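Local coordinates for protein nucleoside-diphosphate-sugar epimerase (Pseudomonas aeruginosa, PDB 2X4G) that belongs to the NAD-dependent epimerase/dehydratase family and probably acts on nucleotide sugars with the help of a nicotinamide cofactor, at residues T22-H27 / E187-P192; P119-V124 / N172-V177; H244-A249 / T321-T326. All blocks are in the same frame, centred on the assembly; numbering follows the deposited sequence.

Interaction 1. Residues T22-H27 / E187-P192; sequences TGLLGH and ELDIGP
Leu24 and His27, in the first turn of helix 24-35, pack against Leu188 and Asp189 of the loop that follows strand 176-185. In sequence and position this is the glycine-rich turn of a Rossmann fold: Gly23 and Gly26 fit the last two glycines of the GxxGxxG signature that introduces the first helix, consistent with binding of a dinucleotide. Gly23 is the N-cap, and His27 N bonds back to Gly23 O at 3.0 Å.

The van der Waals contacts are made by Leu24, whose methyls lie against polar groups of the loop. A chi1 of 176° carries CG toward the loop, and chi2 near +52° then splits the methyls. CD1 of Leu24 lies by the peptide carbonyls of Glu187 and Leu188, 3.6 Å from Leu188 O. CD2 of Leu24 lies beside the Asp189 carboxylate, 3.6 Å from Asp189 CG. Leu24 also touches Val184 and Ala219, so this leucine fills the seam between the loop, the sheet and helix 219-232.

Polar bonding comes from outside the pair. The Asp189 carboxylate is tied down at both oxygens, OD1 to Thr193 OG1 and OD2 to Gly195 N, which fixes its rotation where Leu24 leans on it. Glu187 O is taken by His28 NE2.

The last contact is a CH-pi one. His27 NE2 is hydrogen-bonded to Tyr55 OH, which helps hold the imidazole in place. Leu188 crosses it at about a right angle and sets CD1 over one face, 3.5 Å from the His27 ring centroid and 18° off the normal.

Interaction 2. Residues P119-V124 / N172-V177; sequences PRILYV and NGLPVV
The guanidinium of Arg120 has Val177 CG2 over one face, 3.9 Å from Arg120 NH2, while its NE and NH2 bond to Leu230 O and Gly233 O, at and just past the C-terminal end of helix 219-232. Separately, the puckered ring of Pro175 rests its CB and CG on Pro119 O, and its CD touches Ile121 CD1 at 3.7 Å.

These residues belong to a beta-alpha-beta crossover of the Rossmann-like sheet. Strand 121-124 leads through helix 154-171 to strand 176-185, which lies next to it and runs parallel. A Schellman motif with Gly173 as C-prime residue ends that helix, and an inverse gamma turn centred on Pro175 brings the chain into the sheet.

Three backbone bonds join the strands: Ile121 N to Pro175 O (2.9 Å), Val177 N to Ile121 O (2.6 Å) and Tyr123 N to Val177 O (2.9 Å). The first is more bent, 146° at the hydrogen, than the second at 169°.

Ile121 and Val176 share the face under helices 98-116 and 154-171, their CG2 methyls 4.1 Å apart. Leu122 and Val177 share the other, where Leu122 packs on helix 219-232. Leu122 extends CG away from its N (chi1 177°), and its CD1 comes within 3.6 Å of Val177 CG1.

Interaction 3. Residues H244-A249 / T321-T326; sequences HNLEMA and TALDDT
Thr321, whose backbone N is hydrogen-bonded to Glu221 OE2, puts its carbonyl O at the edge of the His244 imidazole. The oxygen lies in the ring plane, 3.3 Å from His244 CE1, a contact at a carbon and not a hydrogen bond. Leu323 N also comes near His244 CE1, obliquely, so the imidazole lies beside the first turn of helix 323-336, for which Ala322 is the N-cap.

His244 and Leu323 slide past each other in opposite directions, bringing His244 ND1 within 3.6 Å of Leu323 CB. The Leu323 side chain reaches out toward the strand (chi1 -176°), where a chi2 of 53° parts its methyls: CD1 stays by the imidazole, and CD2 meets Leu246 tip to tip, 3.5 Å from Leu246 CD2. Val216 of the neighbouring strand also touches both leucines, and Leu251 adds to the packing of Leu246.

At the margin, Asp324 forms a salt bridge with Arg254 of helix 248-259. This is plain packing near the surface: His244 and Leu246, alternate residues of strand 238-247, which runs antiparallel to strand 213-218 and parallel to strand 176-185, receive the first turn of C-terminal helix 323-336 on the antiparallel end of the mixed sheet that extends the parallel Rossmann-type core.

Interactions 1 and 2 join parts of one Rossmann-type core. Their centres are 24 Å apart, yet they touch where Leu25 CD2 packs 3.5 Å from Val124 CG1, helix 24-35 against the end of strand 121-124. Strand 176-185 also connects them: it begins in interaction 2 and runs out just before residues 187-192. Interaction 3 stands 19 Å from interaction 1 and 31 Å from interaction 2, centre to centre, across the chain's centre from the latter. Its strand 238-247 neighbours 176-185 in the sheet, and its helix 323-336 continues to Trp333, which touches Leu188. Of the three, interaction 1 probably lies nearest the cofactor pocket, given its glycine-rich turn.

Interaction 1. Residues T22-H27 / E187-P192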
loop_
_atom_site.group_PDB
_atom_site.type_symbol
_atom_site.label_atom_id
_atom_site.label_comp_id
_atom_site.label_asym_id
_atom_site.label_seq_id
_atom_site.Cartn_x
_atom_site.Cartn_y
_atom_site.Cartn_z
ATOM N N THR A 22 -2.268 27.893 -6.192
ATOM C CA THR A 22 -1.515 27.712 -4.944
ATOM C C THR A 22 -0.570 26.506 -5.022
ATOM O O THR A 22 0.314 26.367 -4.188
ATOM C CB THR A 22 -2.454 27.528 -3.743
ATOM O OG1 THR A 22 -3.280 26.393 -3.980
ATOM C CG2 THR A 22 -3.332 28.743 -3.541
ATOM N N GLY A 23 -0.757 25.635 -6.009
ATOM C CA GLY A 23 0.209 24.563 -6.257
ATOM C C GLY A 23 1.495 25.101 -6.870
ATOM O O GLY A 23 1.535 26.240 -7.340
ATOM N N LEU A 24 2.541 24.277 -6.899
ATOM C CA LEU A 24 3.859 24.712 -7.354
ATOM C C LEU A 24 3.808 25.233 -8.770
ATOM O O LEU A 24 4.283 26.324 -9.057
ATOM C CB LEU A 24 4.872 23.560 -7.282
ATOM C CG LEU A 24 6.296 23.827 -7.812
ATOM C CD1 LEU A 24 6.901 25.088 -7.196
ATOM C CD2 LEU A 24 7.184 22.606 -7.585
ATOM N N LEU A 25 3.243 24.448 -9.667
ATOM C CA LEU A 25 3.291 24.815 -11.064
ATOM C C LEU A 25 2.302 25.967 -11.374
ATOM O O LEU A 25 2.612 26.863 -12.131
ATOM C CB LEU A 25 3.061 23.585 -11.940
ATOM C CG LEU A 25 3.139 23.859 -13.442
ATOM C CD1 LEU A 25 4.523 24.424 -13.839
ATOM C CD2 LEU A 25 2.729 22.608 -14.270
ATOM N N GLY A 26 1.127 25.971 -10.767
ATOM C CA GLY A 26 0.194 27.093 -10.940
ATOM C C GLY A 26 0.721 28.437 -10.433
ATOM O O GLY A 26 0.455 29.475 -11.027
ATOM N N HIS A 27 1.463 28.428 -9.327
ATOM C CA HIS A 27 1.919 29.658 -8.703
ATOM C C HIS A 27 2.863 30.319 -9.675
ATOM O O HIS A 27 2.840 31.536 -9.862
ATOM C CB HIS A 27 2.602 29.321 -7.389
ATOM C CG HIS A 27 2.951 30.504 -6.543
ATOM N ND1 HIS A 27 3.302 30.374 -5.217
ATOM C CD2 HIS A 27 3.028 31.824 -6.823
ATOM C CE1 HIS A 27 3.574 31.564 -4.716
ATOM N NE2 HIS A 27 3.424 32.461 -5.670
ATOM N N GLU A 187 11.442 26.672 -6.205
ATOM C CA GLU A 187 10.932 27.286 -4.971
ATOM C C GLU A 187 9.394 27.394 -4.961
ATOM O O GLU A 187 8.728 27.272 -5.992
ATOM C CB GLU A 187 11.570 28.645 -4.738
ATOM C CG GLU A 187 11.365 29.642 -5.853
ATOM C CD GLU A 187 12.022 30.987 -5.579
ATOM O OE1 GLU A 187 12.689 31.139 -4.531
ATOM O OE2 GLU A 187 11.897 31.897 -6.434
ATOM N N LEU A 188 8.851 27.620 -3.782
ATOM C CA LEU A 188 7.410 27.713 -3.568
ATOM C C LEU A 188 6.692 26.365 -3.644
ATOM O O LEU A 188 5.581 26.317 -4.090
ATOM C CB LEU A 188 6.766 28.734 -4.533
ATOM C CG LEU A 188 7.505 30.078 -4.701
ATOM C CD1 LEU A 188 6.761 31.023 -5.615
ATOM C CD2 LEU A 188 7.802 30.744 -3.365
ATOM N N ASP A 189 7.304 25.277 -3.180
ATOM C CA ASP A 189 6.718 23.926 -3.327
ATOM C C ASP A 189 6.161 23.509 -1.974
ATOM O O ASP A 189 6.866 22.929 -1.164
ATOM C CB ASP A 189 7.797 22.941 -3.812
ATOM C CG ASP A 189 7.246 21.559 -4.145
ATOM O OD1 ASP A 189 6.020 21.417 -4.295
ATOM O OD2 ASP A 189 8.052 20.602 -4.278
ATOM N N ILE A 190 4.897 23.809 -1.706
ATOM C CA ILE A 190 4.448 23.797 -0.319
ATOM C C ILE A 190 4.415 22.432 0.333
ATOM O O ILE A 190 4.933 22.263 1.436
ATOM C CB ILE A 190 3.092 24.404 -0.114
ATOM C CG1 ILE A 190 3.053 25.815 -0.631
ATOM C CG2 ILE A 190 2.779 24.494 1.394
ATOM C CD1 ILE A 190 2.197 26.683 0.297
ATOM N N GLY A 191 3.799 21.456 -0.296
ATOM C CA GLY A 191 3.700 20.138 0.354
ATOM C C GLY A 191 4.904 19.726 1.220
ATOM O O GLY A 191 4.785 19.621 2.443
ATOM N N PRO A 192 6.073 19.494 0.600
ATOM C CA PRO A 192 6.320 19.649 -0.810
ATOM C C PRO A 192 5.654 18.539 -1.579
ATOM O O PRO A 192 5.033 17.673 -0.997
ATOM C CB PRO A 192 7.842 19.539 -0.921
ATOM C CG PRO A 192 8.307 18.946 0.338
ATOM C CD PRO A 192 7.152 18.731 1.239
#

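Interaction 2. Residues P119-V124 / N172-V177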
loop_
_atom_site.group_PDB
_atom_site.type_symbol
_atom_site.label_atom_id
_atom_site.label_comp_id
_atom_site.label_asym_id
_atom_site.label_seq_id
_atom_site.Cartn_x
_atom_site.Cartn_y
_atom_site.Cartn_z
ATOM N N PRO A 119 -11.703 31.729 -25.029
ATOM C CA PRO A 119 -11.141 31.503 -26.361
ATOM C C PRO A 119 -9.937 30.587 -26.400
ATOM O O PRO A 119 -9.608 30.090 -27.463
ATOM C CB PRO A 119 -10.724 32.909 -26.826
ATOM C CG PRO A 119 -10.754 33.788 -25.622
ATOM C CD PRO A 119 -11.195 32.979 -24.432
ATOM N N ARG A 120 -9.315 30.344 -25.252
ATOM C CA ARG A 120 -7.959 29.813 -25.184
ATOM C C ARG A 120 -7.797 29.042 -23.861
ATOM O O ARG A 120 -7.895 29.634 -22.791
ATOM C CB ARG A 120 -7.047 31.035 -25.236
ATOM C CG ARG A 120 -5.707 30.878 -25.871
ATOM C CD ARG A 120 -5.698 30.602 -27.374
ATOM N NE ARG A 120 -4.418 29.962 -27.663
ATOM C CZ ARG A 120 -4.110 29.286 -28.756
ATOM N NH1 ARG A 120 -4.978 29.170 -29.757
ATOM N NH2 ARG A 120 -2.896 28.744 -28.847
ATOM N N ILE A 121 -7.615 27.724 -23.924
ATOM C CA ILE A 121 -7.556 26.875 -22.720
ATOM C C ILE A 121 -6.322 25.973 -22.769
ATOM O O ILE A 121 -6.115 25.252 -23.738
ATOM C CB ILE A 121 -8.817 25.945 -22.599
ATOM C CG1 ILE A 121 -10.121 26.745 -22.525
ATOM C CG2 ILE A 121 -8.744 25.064 -21.377
ATOM C CD1 ILE A 121 -11.276 26.110 -23.321
ATOM N N LEU A 122 -5.494 26.011 -21.733
ATOM C CA LEU A 122 -4.340 25.108 -21.637
ATOM C C LEU A 122 -4.554 24.202 -20.446
ATOM O O LEU A 122 -4.803 24.676 -19.329
ATOM C CB LEU A 122 -3.011 25.861 -21.477
ATOM C CG LEU A 122 -1.766 24.981 -21.297
ATOM C CD1 LEU A 122 -1.281 24.435 -22.623
ATOM C CD2 LEU A 122 -0.666 25.753 -20.645
ATOM N N TYR A 123 -4.448 22.902 -20.700
ATOM C CA TYR A 123 -4.626 21.897 -19.686
ATOM C C TYR A 123 -3.252 21.337 -19.383
ATOM O O TYR A 123 -2.484 21.036 -20.294
ATOM C CB TYR A 123 -5.565 20.793 -20.183
ATOM C CG TYR A 123 -5.462 19.579 -19.329
ATOM C CD1 TYR A 123 -4.634 18.534 -19.689
ATOM C CD2 TYR A 123 -6.123 19.507 -18.115
ATOM C CE1 TYR A 123 -4.491 17.420 -18.882
ATOM C CE2 TYR A 123 -5.983 18.404 -17.295
ATOM C CZ TYR A 123 -5.165 17.364 -17.690
ATOM O OH TYR A 123 -5.007 16.265 -16.894
ATOM N N VAL A 124 -2.922 21.208 -18.104
ATOM C CA VAL A 124 -1.592 20.738 -17.727
ATOM C C VAL A 124 -1.608 19.229 -17.608
ATOM O O VAL A 124 -2.207 18.677 -16.679
ATOM C CB VAL A 124 -1.104 21.362 -16.419
ATOM C CG1 VAL A 124 0.324 20.944 -16.163
ATOM C CG2 VAL A 124 -1.185 22.864 -16.516
ATOM N N ASN A 172 -13.742 18.225 -30.409
ATOM C CA ASN A 172 -15.138 18.682 -30.389
ATOM C C ASN A 172 -15.318 20.205 -30.431
ATOM O O ASN A 172 -16.395 20.708 -30.098
ATOM C CB ASN A 172 -15.850 18.119 -29.157
ATOM C CG ASN A 172 -16.035 16.595 -29.217
ATOM O OD1 ASN A 172 -15.729 15.932 -30.216
ATOM N ND2 ASN A 172 -16.548 16.041 -28.125
ATOM N N GLY A 173 -14.272 20.933 -30.833
ATOM C CA GLY A 173 -14.366 22.372 -31.089
ATOM C C GLY A 173 -14.042 23.266 -29.901
ATOM O O GLY A 173 -14.335 24.462 -29.919
ATOM N N LEU A 174 -13.443 22.704 -28.860
ATOM C CA LEU A 174 -13.065 23.512 -27.706
ATOM C C LEU A 174 -11.601 23.939 -27.922
ATOM O O LEU A 174 -10.832 23.174 -28.476
ATOM C CB LEU A 174 -13.270 22.715 -26.405
ATOM C CG LEU A 174 -13.672 23.528 -25.166
ATOM C CD1 LEU A 174 -14.945 24.363 -25.414
ATOM C CD2 LEU A 174 -13.846 22.631 -23.945
ATOM N N PRO A 175 -11.216 25.161 -27.516
ATOM C CA PRO A 175 -9.853 25.600 -27.813
ATOM C C PRO A 175 -8.812 25.137 -26.793
ATOM O O PRO A 175 -8.216 25.954 -26.101
ATOM C CB PRO A 175 -9.974 27.130 -27.832
ATOM C CG PRO A 175 -11.114 27.442 -26.958
ATOM C CD PRO A 175 -12.033 26.244 -26.942
ATOM N N VAL A 176 -8.575 23.829 -26.727
ATOM C CA VAL A 176 -7.722 23.256 -25.682
ATOM C C VAL A 176 -6.349 22.991 -26.229
ATOM O O VAL A 176 -6.218 22.348 -27.260
ATOM C CB VAL A 176 -8.264 21.924 -25.131
ATOM C CG1 VAL A 176 -7.169 21.185 -24.380
ATOM C CG2 VAL A 176 -9.449 22.159 -24.240
ATOM N N VAL A 177 -5.336 23.494 -25.527
ATOM C CA VAL A 177 -3.950 23.170 -25.802
ATOM C C VAL A 177 -3.453 22.344 -24.612
ATOM O O VAL A 177 -3.888 22.567 -23.481
ATOM C CB VAL A 177 -3.102 24.450 -25.977
ATOM C CG1 VAL A 177 -1.615 24.104 -26.177
ATOM C CG2 VAL A 177 -3.640 25.318 -27.154
#

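Interaction 3. Residues H244-A249 / T321-T326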
loop_
_atom_site.group_PDB
_atom_site.type_symbol
_atom_site.label_atom_id
_atom_site.label_comp_id
_atom_site.label_asym_id
_atom_site.label_seq_id
_atom_site.Cartn_x
_atom_site.Cartn_y
_atom_site.Cartn_z
ATOM N N HIS A 244 16.215 19.247 -18.056
ATOM C CA HIS A 244 17.412 18.399 -18.191
ATOM C C HIS A 244 17.022 16.935 -18.159
ATOM O O HIS A 244 16.259 16.517 -17.278
ATOM C CB HIS A 244 18.404 18.673 -17.067
ATOM C CG HIS A 244 18.838 20.102 -16.992
ATOM N ND1 HIS A 244 18.431 20.952 -15.984
ATOM C CD2 HIS A 244 19.604 20.845 -17.826
ATOM C CE1 HIS A 244 18.944 22.150 -16.190
ATOM N NE2 HIS A 244 19.658 22.113 -17.301
ATOM N N ASN A 245 17.526 16.164 -19.125
ATOM C CA ASN A 245 17.424 14.715 -19.063
ATOM C C ASN A 245 18.503 14.185 -18.139
ATOM O O ASN A 245 19.649 14.564 -18.236
ATOM C CB ASN A 245 17.549 14.107 -20.440
ATOM C CG ASN A 245 16.380 14.430 -21.307
ATOM O OD1 ASN A 245 15.235 14.339 -20.902
ATOM N ND2 ASN A 245 16.658 14.809 -22.500
ATOM N N LEU A 246 18.113 13.309 -17.233
ATOM C CA LEU A 246 18.892 13.050 -16.047
ATOM C C LEU A 246 18.732 11.614 -15.599
ATOM O O LEU A 246 17.618 11.125 -15.490
ATOM C CB LEU A 246 18.335 13.955 -14.944
ATOM C CG LEU A 246 19.302 14.755 -14.101
ATOM C CD1 LEU A 246 20.374 15.384 -14.971
ATOM C CD2 LEU A 246 18.515 15.806 -13.394
ATOM N N GLU A 247 19.831 10.938 -15.315
ATOM C CA GLU A 247 19.748 9.682 -14.594
ATOM C C GLU A 247 19.362 9.980 -13.126
ATOM O O GLU A 247 19.778 10.990 -12.551
ATOM C CB GLU A 247 21.090 8.932 -14.674
ATOM C CG GLU A 247 21.454 8.371 -16.066
ATOM C CD GLU A 247 20.671 7.123 -16.429
ATOM O OE1 GLU A 247 19.824 6.707 -15.616
ATOM O OE2 GLU A 247 20.891 6.550 -17.520
ATOM N N MET A 248 18.561 9.106 -12.529
ATOM C CA MET A 248 18.209 9.234 -11.122
ATOM C C MET A 248 19.417 9.135 -10.218
ATOM O O MET A 248 19.411 9.705 -9.128
ATOM C CB MET A 248 17.186 8.177 -10.708
ATOM C CG MET A 248 15.744 8.554 -10.991
ATOM S SD MET A 248 15.126 9.800 -9.823
ATOM C CE MET A 248 15.403 11.259 -10.810
ATOM N N ALA A 249 20.437 8.390 -10.642
ATOM C CA ALA A 249 21.718 8.364 -9.935
ATOM C C ALA A 249 22.296 9.774 -9.793
ATOM O O ALA A 249 22.760 10.158 -8.730
ATOM C CB ALA A 249 22.694 7.483 -10.676
ATOM N N THR A 321 18.311 27.763 -17.572
ATOM C CA THR A 321 18.754 27.750 -16.169
ATOM C C THR A 321 19.614 26.521 -15.870
ATOM O O THR A 321 19.249 25.416 -16.208
ATOM C CB THR A 321 17.524 27.792 -15.194
ATOM O OG1 THR A 321 16.655 28.864 -15.576
ATOM C CG2 THR A 321 17.928 28.004 -13.755
ATOM N N ALA A 322 20.772 26.726 -15.248
ATOM C CA ALA A 322 21.600 25.612 -14.786
ATOM C C ALA A 322 20.800 24.827 -13.771
ATOM O O ALA A 322 20.089 25.424 -12.966
ATOM C CB ALA A 322 22.875 26.114 -14.156
ATOM N N LEU A 323 20.916 23.500 -13.824
ATOM C CA LEU A 323 20.251 22.602 -12.869
ATOM C C LEU A 323 20.616 22.856 -11.430
ATOM O O LEU A 323 19.807 22.640 -10.569
ATOM C CB LEU A 323 20.608 21.143 -13.156
ATOM C CG LEU A 323 19.897 20.096 -12.291
ATOM C CD1 LEU A 323 18.369 20.288 -12.342
ATOM C CD2 LEU A 323 20.300 18.713 -12.770
ATOM N N ASP A 324 21.855 23.264 -11.174
ATOM C CA ASP A 324 22.316 23.500 -9.811
ATOM C C ASP A 324 21.602 24.704 -9.239
ATOM O O ASP A 324 21.285 24.729 -8.040
ATOM C CB ASP A 324 23.824 23.779 -9.772
ATOM C CG ASP A 324 24.669 22.521 -9.763
ATOM O OD1 ASP A 324 25.915 22.685 -9.680
ATOM O OD2 ASP A 324 24.114 21.390 -9.825
ATOM N N ASP A 325 21.388 25.717 -10.078
ATOM C CA ASP A 325 20.726 26.941 -9.637
ATOM C C ASP A 325 19.288 26.619 -9.223
ATOM O O ASP A 325 18.777 27.186 -8.267
ATOM C CB ASP A 325 20.756 28.016 -10.731
ATOM C CG ASP A 325 22.174 28.419 -11.118
ATOM O OD1 ASP A 325 22.787 29.244 -10.424
ATOM O OD2 ASP A 325 22.698 27.900 -12.125
ATOM N N THR A 326 18.658 25.686 -9.931
ATOM C CA THR A 326 17.295 25.267 -9.619
ATOM C C THR A 326 17.286 24.490 -8.328
ATOM O O THR A 326 16.541 24.817 -7.416
ATOM C CB THR A 326 16.739 24.367 -10.694
ATOM O OG1 THR A 326 16.668 25.100 -11.911
ATOM C CG2 THR A 326 15.388 23.864 -10.318
#